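Local coordinates for protein porin (Acinetobacter baumannii AB307-0294, PDB 5DL7) that probably acts as an outer-membrane porin of the OprD family, a calcium-binding beta-barrel through which small molecules are thought to cross the membrane, at residues Y31-K37 and H404-R410; R47-Q51 and G92-V96; M308-Y312 and R389-Y393. One frame throughout, in Å; residues are numbered along the deposited sequence.

Contact 1: Y31-K37 and H404-R410; sequences YFDRDYK and HSANETR. With CA (calcium ion), chain D.
Strand residues Y31 to Y36 run against A406 to R410, their short axes 4.5 Å apart at closest and 172° between directions, with D33–T409 and D35–N407 as hydrogen-bonded pairs and F32–R410, R34–E408 and Y36–A406 as non-hydrogen-bonded ones. This is the closure of an OprD-type beta-barrel, where the first strand, 22-36, meets the last, 406-418. D33 and T409 exchange two backbone bonds, the shorter from T409 N to D33 O (2.8 Å); D35 and N407 do the same, and K37 N to S405 O prolongs the pairing past the strand end.

On the face carrying F32, R34, Y36, A406, E408 and R410, the E408 carboxylate lies between two arginines. R34 NE reaches E408 OE1 at 2.7 Å, in its own guanidinium plane but from well above the carboxylate plane. R410 grips the other oxygen side-on, NE and NH2 each 2.8 Å from E408 OE2. The shared carboxylate holds both guanidinium groups in one salt-bridge network, R34 on OE1 and R410 on OE2. F32 runs alongside R410, and its CZ lies over one face of the R34 guanidinium.

On the other face, a water joins D33 OD2, N407 O and T409 OG1, while D33 OD1 forms a salt bridge with R47. A chi1 of -174° sets the D35 carboxylate beside its own carbonyl carbon, leading away from N407 toward a calcium ion that D39, T44 and a water also bind. D35 OD1 lies 2.2 Å from the calcium, and the backbone Y36 O binds the same ion at 2.4 Å.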
loop_
_atom_site.group_PDB
_atom_site.type_symbol
_atom_site.label_atom_id
_atom_site.label_comp_id
_atom_site.label_asym_id
_atom_site.label_seq_id
_atom_site.Cartn_x
_atom_site.Cartn_y
_atom_site.Cartn_z
ATOM N N TYR A 31 14.535 -8.971 1.083
ATOM C CA TYR A 31 14.307 -10.420 1.004
ATOM C C TYR A 31 12.861 -10.709 1.386
ATOM O O TYR A 31 12.378 -10.128 2.399
ATOM C CB TYR A 31 15.193 -11.099 2.074
ATOM C CG TYR A 31 14.988 -12.588 2.175
ATOM C CD1 TYR A 31 15.259 -13.414 1.065
ATOM C CD2 TYR A 31 14.399 -13.176 3.291
ATOM C CE1 TYR A 31 15.071 -14.795 1.136
ATOM C CE2 TYR A 31 14.171 -14.562 3.352
ATOM C CZ TYR A 31 14.546 -15.349 2.261
ATOM O OH TYR A 31 14.336 -16.696 2.310
ATOM N N PHE A 32 12.198 -11.523 0.596
ATOM C CA PHE A 32 10.753 -11.811 0.777
ATOM C C PHE A 32 10.612 -13.323 0.732
ATOM O O PHE A 32 11.109 -13.948 -0.172
ATOM C CB PHE A 32 9.959 -11.212 -0.383
ATOM C CG PHE A 32 8.457 -11.458 -0.332
ATOM C CD1 PHE A 32 7.923 -12.693 -0.721
ATOM C CD2 PHE A 32 7.579 -10.447 0.078
ATOM C CE1 PHE A 32 6.575 -12.942 -0.670
ATOM C CE2 PHE A 32 6.194 -10.682 0.117
ATOM C CZ PHE A 32 5.709 -11.941 -0.230
ATOM N N ASP A 33 10.022 -13.861 1.786
ATOM C CA ASP A 33 9.793 -15.351 1.802
ATOM C C ASP A 33 8.408 -15.559 2.357
ATOM O O ASP A 33 8.243 -15.501 3.596
ATOM C CB ASP A 33 10.798 -15.939 2.757
ATOM C CG ASP A 33 10.583 -17.529 2.979
ATOM O OD1 ASP A 33 10.187 -18.164 1.950
ATOM O OD2 ASP A 33 10.807 -18.036 4.167
ATOM N N ARG A 34 7.459 -16.005 1.552
ATOM C CA ARG A 34 6.145 -16.384 2.059
ATOM C C ARG A 34 6.153 -17.977 1.918
ATOM O O ARG A 34 5.978 -18.536 0.874
ATOM C CB ARG A 34 5.072 -15.754 1.244
ATOM C CG ARG A 34 3.645 -16.166 1.599
ATOM C CD ARG A 34 2.576 -15.543 0.803
ATOM N NE ARG A 34 2.485 -14.090 1.153
ATOM C CZ ARG A 34 2.008 -13.139 0.395
ATOM N NH1 ARG A 34 1.385 -13.378 -0.732
ATOM N NH2 ARG A 34 1.855 -11.885 0.877
ATOM N N ASP A 35 6.406 -18.617 3.023
ATOM C CA ASP A 35 6.612 -20.088 3.027
ATOM C C ASP A 35 5.327 -20.689 3.359
ATOM O O ASP A 35 4.840 -20.777 4.516
ATOM C CB ASP A 35 7.663 -20.423 4.017
ATOM C CG ASP A 35 8.016 -21.909 3.955
ATOM O OD1 ASP A 35 7.192 -22.705 3.481
ATOM O OD2 ASP A 35 9.148 -22.113 4.474
ATOM N N TYR A 36 4.694 -21.236 2.310
ATOM C CA TYR A 36 3.383 -21.887 2.422
ATOM C C TYR A 36 3.423 -23.059 3.327
ATOM O O TYR A 36 4.344 -23.907 3.231
ATOM C CB TYR A 36 2.893 -22.337 1.055
ATOM C CG TYR A 36 2.903 -21.322 0.039
ATOM C CD1 TYR A 36 2.192 -20.133 0.153
ATOM C CD2 TYR A 36 3.671 -21.509 -1.180
ATOM C CE1 TYR A 36 2.135 -19.159 -0.865
ATOM C CE2 TYR A 36 3.664 -20.580 -2.167
ATOM C CZ TYR A 36 2.898 -19.349 -2.009
ATOM O OH TYR A 36 2.931 -18.499 -3.052
ATOM N N LYS A 37 2.437 -23.205 4.216
ATOM C CA LYS A 37 2.353 -24.361 5.118
ATOM C C LYS A 37 2.070 -25.688 4.402
ATOM O O LYS A 37 2.651 -26.704 4.840
ATOM C CB LYS A 37 1.413 -24.140 6.274
ATOM C CG LYS A 37 2.008 -22.963 7.075
ATOM C CD LYS A 37 1.833 -22.872 8.607
ATOM C CE LYS A 37 0.552 -22.189 9.061
ATOM N NZ LYS A 37 0.211 -22.950 10.365
ATOM N N HIS A 404 -2.845 -18.307 1.024
ATOM C CA HIS A 404 -2.657 -19.635 1.570
ATOM C C HIS A 404 -1.956 -19.523 2.959
ATOM O O HIS A 404 -1.194 -18.579 3.126
ATOM C CB HIS A 404 -1.696 -20.380 0.642
ATOM C CG HIS A 404 -2.251 -20.516 -0.741
ATOM N ND1 HIS A 404 -2.882 -21.652 -1.129
ATOM C CD2 HIS A 404 -2.182 -19.728 -1.831
ATOM C CE1 HIS A 404 -3.334 -21.505 -2.362
ATOM N NE2 HIS A 404 -2.998 -20.300 -2.775
ATOM N N SER A 405 -2.252 -20.381 3.861
ATOM C CA SER A 405 -1.548 -20.474 5.190
ATOM C C SER A 405 -0.064 -20.416 4.897
ATOM O O SER A 405 0.418 -21.163 3.992
ATOM C CB SER A 405 -1.951 -21.779 5.961
ATOM O OG SER A 405 -3.347 -21.767 6.184
ATOM N N ALA A 406 0.673 -19.598 5.656
ATOM C CA ALA A 406 2.063 -19.364 5.374
ATOM C C ALA A 406 2.739 -18.804 6.587
ATOM O O ALA A 406 2.124 -18.106 7.423
ATOM C CB ALA A 406 2.217 -18.441 4.172
ATOM N N ASN A 407 4.026 -18.960 6.645
ATOM C CA ASN A 407 4.870 -18.198 7.540
ATOM C C ASN A 407 5.740 -17.287 6.638
ATOM O O ASN A 407 6.515 -17.750 5.762
ATOM C CB ASN A 407 5.792 -19.118 8.303
ATOM C CG ASN A 407 5.051 -19.974 9.307
ATOM O OD1 ASN A 407 4.133 -19.583 9.926
ATOM N ND2 ASN A 407 5.514 -21.115 9.486
ATOM N N GLU A 408 5.487 -15.970 6.795
ATOM C CA GLU A 408 5.994 -14.978 5.832
ATOM C C GLU A 408 7.063 -14.145 6.569
ATOM O O GLU A 408 6.817 -13.722 7.745
ATOM C CB GLU A 408 4.877 -14.125 5.314
ATOM C CG GLU A 408 5.295 -13.015 4.394
ATOM C CD GLU A 408 4.152 -12.267 3.665
ATOM O OE1 GLU A 408 3.073 -12.866 3.536
ATOM O OE2 GLU A 408 4.443 -11.142 3.203
ATOM N N THR A 409 8.210 -13.911 5.940
ATOM C CA THR A 409 9.259 -13.106 6.490
ATOM C C THR A 409 9.601 -12.020 5.397
ATOM O O THR A 409 9.590 -12.310 4.216
ATOM C CB THR A 409 10.544 -13.978 6.616
ATOM O OG1 THR A 409 10.282 -14.983 7.586
ATOM C CG2 THR A 409 11.640 -13.111 7.043
ATOM N N ARG A 410 9.729 -10.776 5.790
ATOM C CA ARG A 410 10.255 -9.734 4.900
ATOM C C ARG A 410 11.408 -9.076 5.679
ATOM O O ARG A 410 11.281 -8.692 6.811
ATOM C CB ARG A 410 9.223 -8.609 4.578
ATOM C CG ARG A 410 7.993 -9.123 3.879
ATOM C CD ARG A 410 6.942 -7.987 3.583
ATOM N NE ARG A 410 5.715 -8.627 3.107
ATOM C CZ ARG A 410 4.650 -7.943 2.719
ATOM N NH1 ARG A 410 4.682 -6.641 2.686
ATOM N NH2 ARG A 410 3.548 -8.568 2.519
HETATM CA CA CA D . 6.507 -24.531 2.435
HETATM O O HOH W 1 9.226 -17.215 6.163
HETATM O O HOH W 2 6.660 -25.170 4.618
#

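Contact 2: R47-Q51 and G92-V96; sequences RDWAQ and GLLPV. With C8E ((hydroxyethyloxy)tri(ethyloxy)octane), chain K.
D48, the first residue of 47-51 to meet the 92-96 loop, works through both an apolar and a polar part. Its CB lies 4.1 Å from L93 CD1, and that methyl also approaches D48 O. With CG beside the backbone N (chi1 -83°), the carboxylate crosses the end of L94 at a slant, L94 CD1 lying 3.6 Å from D48 OD1. No direct hydrogen bond links the two segments; a water does the polar work. It donates to D48 OD2 (2.6 Å) and to L94 O (2.8 Å) and accepts from G92 N (3.0 Å), tying the carboxylate to the loop backbone at two points. S91 also bonds D48 OD2 and R102 forms a salt bridge with D48 OD1, so both oxygens are held, probably favouring the charged form.

W49 turns its indole to the other side of the strand, where a detergent molecule lies over one ring face, C8E C17 coming 3.4 Å from W49 CZ2. NE1 of this indole is hydrogen-bonded to N29.

A50 returns to the loop side. Its CB meets L93 CB at 4.2 Å and L94 CD2 at 4.1 Å, touching both leucines in a small apolar patch without polar bonds.

The alternation puts D48 and A50 against the loop and W49 against detergent, as expected of a barrel wall with a loop folded onto its inner side. Strand 46-58 runs antiparallel to 22-36 and 66-79; L93 also packs on F30 and F32 of strand 22-36, while L94 touches Y106 of strand 105-117.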
loop_
_atom_site.group_PDB
_atom_site.type_symbol
_atom_site.label_atom_id
_atom_site.label_comp_id
_atom_site.label_asym_id
_atom_site.label_seq_id
_atom_site.Cartn_x
_atom_site.Cartn_y
_atom_site.Cartn_z
ATOM N N ARG A 47 9.219 -16.503 -3.080
ATOM C CA ARG A 47 10.487 -16.064 -2.469
ATOM C C ARG A 47 11.302 -15.326 -3.503
ATOM O O ARG A 47 11.288 -15.716 -4.660
ATOM C CB ARG A 47 11.345 -17.246 -2.029
ATOM C CG ARG A 47 12.579 -17.009 -1.191
ATOM C CD ARG A 47 13.260 -18.328 -0.735
ATOM N NE ARG A 47 12.397 -18.969 0.196
ATOM C CZ ARG A 47 12.590 -20.196 0.787
ATOM N NH1 ARG A 47 13.578 -20.939 0.396
ATOM N NH2 ARG A 47 11.721 -20.687 1.622
ATOM N N ASP A 48 11.995 -14.283 -3.044
ATOM C CA ASP A 48 13.005 -13.620 -3.914
ATOM C C ASP A 48 13.905 -12.789 -2.985
ATOM O O ASP A 48 13.601 -12.483 -1.844
ATOM C CB ASP A 48 12.392 -12.666 -4.962
ATOM C CG ASP A 48 11.895 -13.284 -6.200
ATOM O OD1 ASP A 48 12.636 -13.937 -6.967
ATOM O OD2 ASP A 48 10.587 -13.136 -6.503
ATOM N N TRP A 49 15.091 -12.472 -3.531
ATOM C CA TRP A 49 16.012 -11.638 -2.830
ATOM C C TRP A 49 16.552 -10.652 -3.902
ATOM O O TRP A 49 17.095 -11.055 -4.950
ATOM C CB TRP A 49 17.127 -12.391 -2.244
ATOM C CG TRP A 49 18.042 -11.592 -1.365
ATOM C CD1 TRP A 49 17.801 -10.360 -0.758
ATOM C CD2 TRP A 49 19.403 -11.916 -1.059
ATOM N NE1 TRP A 49 18.891 -9.953 -0.065
ATOM C CE2 TRP A 49 19.913 -10.841 -0.288
ATOM C CE3 TRP A 49 20.266 -12.971 -1.435
ATOM C CZ2 TRP A 49 21.218 -10.841 0.233
ATOM C CZ3 TRP A 49 21.570 -12.931 -1.047
ATOM C CH2 TRP A 49 22.064 -11.865 -0.223
ATOM N N ALA A 50 16.281 -9.358 -3.665
ATOM C CA ALA A 50 16.586 -8.347 -4.659
ATOM C C ALA A 50 17.146 -7.087 -4.092
ATOM O O ALA A 50 17.029 -6.767 -2.922
ATOM C CB ALA A 50 15.307 -7.938 -5.457
ATOM N N GLN A 51 17.895 -6.365 -4.969
ATOM C CA GLN A 51 18.422 -5.056 -4.588
ATOM C C GLN A 51 18.037 -4.000 -5.563
ATOM O O GLN A 51 18.011 -4.258 -6.790
ATOM C CB GLN A 51 20.004 -5.198 -4.612
ATOM C CG GLN A 51 20.684 -3.905 -4.270
ATOM C CD GLN A 51 21.589 -4.243 -3.178
ATOM O OE1 GLN A 51 22.455 -5.178 -3.309
ATOM N NE2 GLN A 51 21.323 -3.647 -2.067
ATOM N N GLY A 92 6.800 -10.710 -6.337
ATOM C CA GLY A 92 6.615 -9.353 -6.684
ATOM C C GLY A 92 7.812 -8.373 -6.645
ATOM O O GLY A 92 7.695 -7.210 -6.933
ATOM N N LEU A 93 8.955 -8.853 -6.195
ATOM C CA LEU A 93 10.130 -8.063 -6.147
ATOM C C LEU A 93 10.775 -7.941 -7.550
ATOM O O LEU A 93 11.616 -7.135 -7.766
ATOM C CB LEU A 93 11.226 -8.677 -5.195
ATOM C CG LEU A 93 10.850 -8.681 -3.697
ATOM C CD1 LEU A 93 12.021 -9.153 -2.891
ATOM C CD2 LEU A 93 10.461 -7.278 -3.215
ATOM N N LEU A 94 10.567 -8.991 -8.375
ATOM C CA LEU A 94 11.274 -9.086 -9.681
ATOM C C LEU A 94 10.206 -9.542 -10.769
ATOM O O LEU A 94 9.238 -10.316 -10.426
ATOM C CB LEU A 94 12.318 -10.169 -9.635
ATOM C CG LEU A 94 13.545 -9.880 -8.718
ATOM C CD1 LEU A 94 14.299 -11.168 -8.441
ATOM C CD2 LEU A 94 14.446 -8.873 -9.393
ATOM N N PRO A 95 10.410 -9.100 -11.990
ATOM C CA PRO A 95 9.575 -9.643 -13.121
ATOM C C PRO A 95 9.771 -11.124 -13.252
ATOM O O PRO A 95 10.902 -11.699 -13.068
ATOM C CB PRO A 95 10.005 -8.844 -14.319
ATOM C CG PRO A 95 10.865 -7.690 -13.763
ATOM C CD PRO A 95 11.497 -8.267 -12.522
ATOM N N VAL A 96 8.622 -11.806 -13.440
ATOM C CA VAL A 96 8.710 -13.285 -13.599
ATOM C C VAL A 96 8.095 -13.669 -14.962
ATOM O O VAL A 96 7.001 -13.199 -15.255
ATOM C CB VAL A 96 7.913 -13.967 -12.467
ATOM C CG1 VAL A 96 7.858 -15.421 -12.652
ATOM C CG2 VAL A 96 8.672 -13.763 -11.098
HETATM O O12 C8E K . 18.429 -16.758 0.063
HETATM C C13 C8E K . 19.324 -15.783 0.544
HETATM C C14 C8E K . 18.594 -14.815 1.461
HETATM O O15 C8E K . 19.504 -13.960 2.160
HETATM C C16 C8E K . 18.918 -13.185 3.235
HETATM C C17 C8E K . 19.572 -11.836 3.096
HETATM O O18 C8E K . 19.246 -10.894 4.116
HETATM C C19 C8E K . 19.119 -9.568 3.572
HETATM C C20 C8E K . 18.429 -8.571 4.497
HETATM O O21 C8E K . 17.606 -7.607 3.727
HETATM O O HOH W 3 9.049 -11.744 -8.081
#

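Contact 3: M308-Y312 and R389-Y393; sequences MSSDY and RFSHY
S309 sits where the 308-312 loop comes closest to strand 389-393: its CB is 3.4 Å from Y393 CB and its OG 2.9 Å from S391 OG. A water closes the arrangement by accepting from S309 N (3.1 Å) and pairing with S391 OG (2.8 Å). S309 O lies over one face of the Y393 ring, offset toward the rim.

On one flank, the M308 side chain bends at its end (chi3 60°) and brings the thioether over the strand: CE touches R389 CB at 3.8 Å, and SD meets S391 CB at 3.9 Å. On the Y393 flank, S310 CB packs 3.7 Å from Y393 CE1, while Y312 OH approaches the ring edge in its plane. The Y312 and Y393 side chains run antiparallel alongside one another.

Around this shell, S309 OG bonds E408, and E365 receives bonds from both S310 OG and Y393 OH, holding loop and strand to one carboxylate. Y312 OH is fixed by S367, and M308 N by E369.

Within the loop, S310 OG also accepts from Y312 N (3.2 Å, 166°), an ST turn that shapes its bend. A long loop between strands 278-288 and 318-327 that folds inward to pack on barrel-wall side chains is consistent with the constricted channel of OprD-family porins.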
loop_
_atom_site.group_PDB
_atom_site.type_symbol
_atom_site.label_atom_id
_atom_site.label_comp_id
_atom_site.label_asym_id
_atom_site.label_seq_id
_atom_site.Cartn_x
_atom_site.Cartn_y
_atom_site.Cartn_z
ATOM N N MET A 308 0.148 -8.459 6.172
ATOM C CA MET A 308 1.148 -8.973 5.277
ATOM C C MET A 308 0.568 -10.028 4.320
ATOM O O MET A 308 0.917 -10.037 3.107
ATOM C CB MET A 308 2.360 -9.471 5.991
ATOM C CG MET A 308 3.068 -8.290 6.654
ATOM S SD MET A 308 4.301 -8.974 7.903
ATOM C CE MET A 308 5.378 -9.953 6.908
ATOM N N SER A 309 -0.247 -10.944 4.848
ATOM C CA SER A 309 -0.409 -12.248 4.186
ATOM C C SER A 309 -1.850 -12.407 3.589
ATOM O O SER A 309 -2.096 -13.491 3.048
ATOM C CB SER A 309 -0.143 -13.419 5.130
ATOM O OG SER A 309 1.186 -13.285 5.626
ATOM N N SER A 310 -2.732 -11.418 3.762
ATOM C CA SER A 310 -4.071 -11.427 3.180
ATOM C C SER A 310 -4.565 -10.006 3.169
ATOM O O SER A 310 -4.124 -9.181 3.984
ATOM C CB SER A 310 -5.051 -12.252 4.065
ATOM O OG SER A 310 -6.460 -12.178 3.673
ATOM N N ASP A 311 -5.605 -9.748 2.390
ATOM C CA ASP A 311 -6.276 -8.469 2.371
ATOM C C ASP A 311 -7.369 -8.291 3.394
ATOM O O ASP A 311 -7.783 -7.110 3.583
ATOM C CB ASP A 311 -6.662 -8.051 0.979
ATOM C CG ASP A 311 -7.792 -8.683 0.420
ATOM O OD1 ASP A 311 -8.589 -9.458 1.049
ATOM O OD2 ASP A 311 -8.308 -8.087 -0.536
ATOM N N TYR A 312 -7.857 -9.360 4.000
ATOM C CA TYR A 312 -8.931 -9.284 5.052
ATOM C C TYR A 312 -10.155 -8.528 4.587
ATOM O O TYR A 312 -10.947 -8.091 5.408
ATOM C CB TYR A 312 -8.366 -8.748 6.383
ATOM C CG TYR A 312 -7.563 -9.740 7.149
ATOM C CD1 TYR A 312 -6.254 -9.850 6.919
ATOM C CD2 TYR A 312 -8.094 -10.437 8.148
ATOM C CE1 TYR A 312 -5.456 -10.812 7.582
ATOM C CE2 TYR A 312 -7.379 -11.370 8.861
ATOM C CZ TYR A 312 -6.061 -11.550 8.593
ATOM O OH TYR A 312 -5.286 -12.518 9.225
ATOM N N ARG A 389 10.149 -8.175 9.472
ATOM C CA ARG A 389 8.747 -8.441 9.634
ATOM C C ARG A 389 8.519 -9.925 9.480
ATOM O O ARG A 389 9.008 -10.585 8.546
ATOM C CB ARG A 389 7.929 -7.677 8.646
ATOM C CG ARG A 389 7.749 -6.195 8.998
ATOM C CD ARG A 389 7.033 -5.411 7.848
ATOM N NE ARG A 389 7.950 -5.301 6.734
ATOM C CZ ARG A 389 7.580 -4.835 5.524
ATOM N NH1 ARG A 389 6.282 -4.445 5.366
ATOM N NH2 ARG A 389 8.463 -4.664 4.529
ATOM N N PHE A 390 7.630 -10.426 10.352
ATOM C CA PHE A 390 7.213 -11.855 10.351
ATOM C C PHE A 390 5.697 -11.965 10.529
ATOM O O PHE A 390 5.140 -11.312 11.395
ATOM C CB PHE A 390 7.866 -12.578 11.482
ATOM C CG PHE A 390 9.321 -12.489 11.534
ATOM C CD1 PHE A 390 10.134 -13.448 10.762
ATOM C CD2 PHE A 390 9.987 -11.493 12.315
ATOM C CE1 PHE A 390 11.589 -13.226 10.804
ATOM C CE2 PHE A 390 11.415 -11.355 12.345
ATOM C CZ PHE A 390 12.168 -12.255 11.618
ATOM N N SER A 391 5.072 -12.834 9.783
ATOM C CA SER A 391 3.645 -13.063 9.846
ATOM C C SER A 391 3.448 -14.619 9.931
ATOM O O SER A 391 3.889 -15.319 9.059
ATOM C CB SER A 391 2.971 -12.515 8.678
ATOM O OG SER A 391 1.671 -13.050 8.441
ATOM N N HIS A 392 2.693 -15.055 10.910
ATOM C CA HIS A 392 2.204 -16.430 10.918
ATOM C C HIS A 392 0.699 -16.246 10.557
ATOM O O HIS A 392 -0.104 -15.768 11.367
ATOM C CB HIS A 392 2.289 -17.041 12.381
ATOM C CG HIS A 392 1.604 -18.428 12.521
ATOM N ND1 HIS A 392 1.712 -19.419 11.589
ATOM C CD2 HIS A 392 0.712 -18.918 13.452
ATOM C CE1 HIS A 392 1.030 -20.507 11.976
ATOM N NE2 HIS A 392 0.379 -20.201 13.083
ATOM N N TYR A 393 0.377 -16.779 9.415
ATOM C CA TYR A 393 -0.933 -16.634 8.792
ATOM C C TYR A 393 -1.572 -17.987 8.557
ATOM O O TYR A 393 -0.957 -18.936 8.015
ATOM C CB TYR A 393 -0.775 -15.862 7.449
ATOM C CG TYR A 393 -2.093 -15.796 6.705
ATOM C CD1 TYR A 393 -3.135 -15.005 7.108
ATOM C CD2 TYR A 393 -2.216 -16.582 5.533
ATOM C CE1 TYR A 393 -4.352 -15.022 6.385
ATOM C CE2 TYR A 393 -3.439 -16.607 4.845
ATOM C CZ TYR A 393 -4.446 -15.787 5.251
ATOM O OH TYR A 393 -5.729 -15.838 4.554
HETATM O O HOH W 4 -0.521 -11.354 7.954
#

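From the N terminus, strand 22-36 pairs on one side with 46-58 and on the other with the last strand, 406-418, so contact 1 closes the barrel and encloses nearly all of the chain. The next strand, 46-58, opens contact 2, which ends a much shorter loop at 92-96. Much later, 308-312 folds onto 389-393 in contact 3. Contacts 2 and 3 are thus both nested inside contact 1, follow one another in series and do not touch. Contact 1 adjoins contact 2 through neighbouring strands 22-36 and 46-58, and contact 3 through 406-418 and 384-395. One loop rests on 46-58 and the other on 384-395, the strands that flank the seam of 22-36 and 406-418.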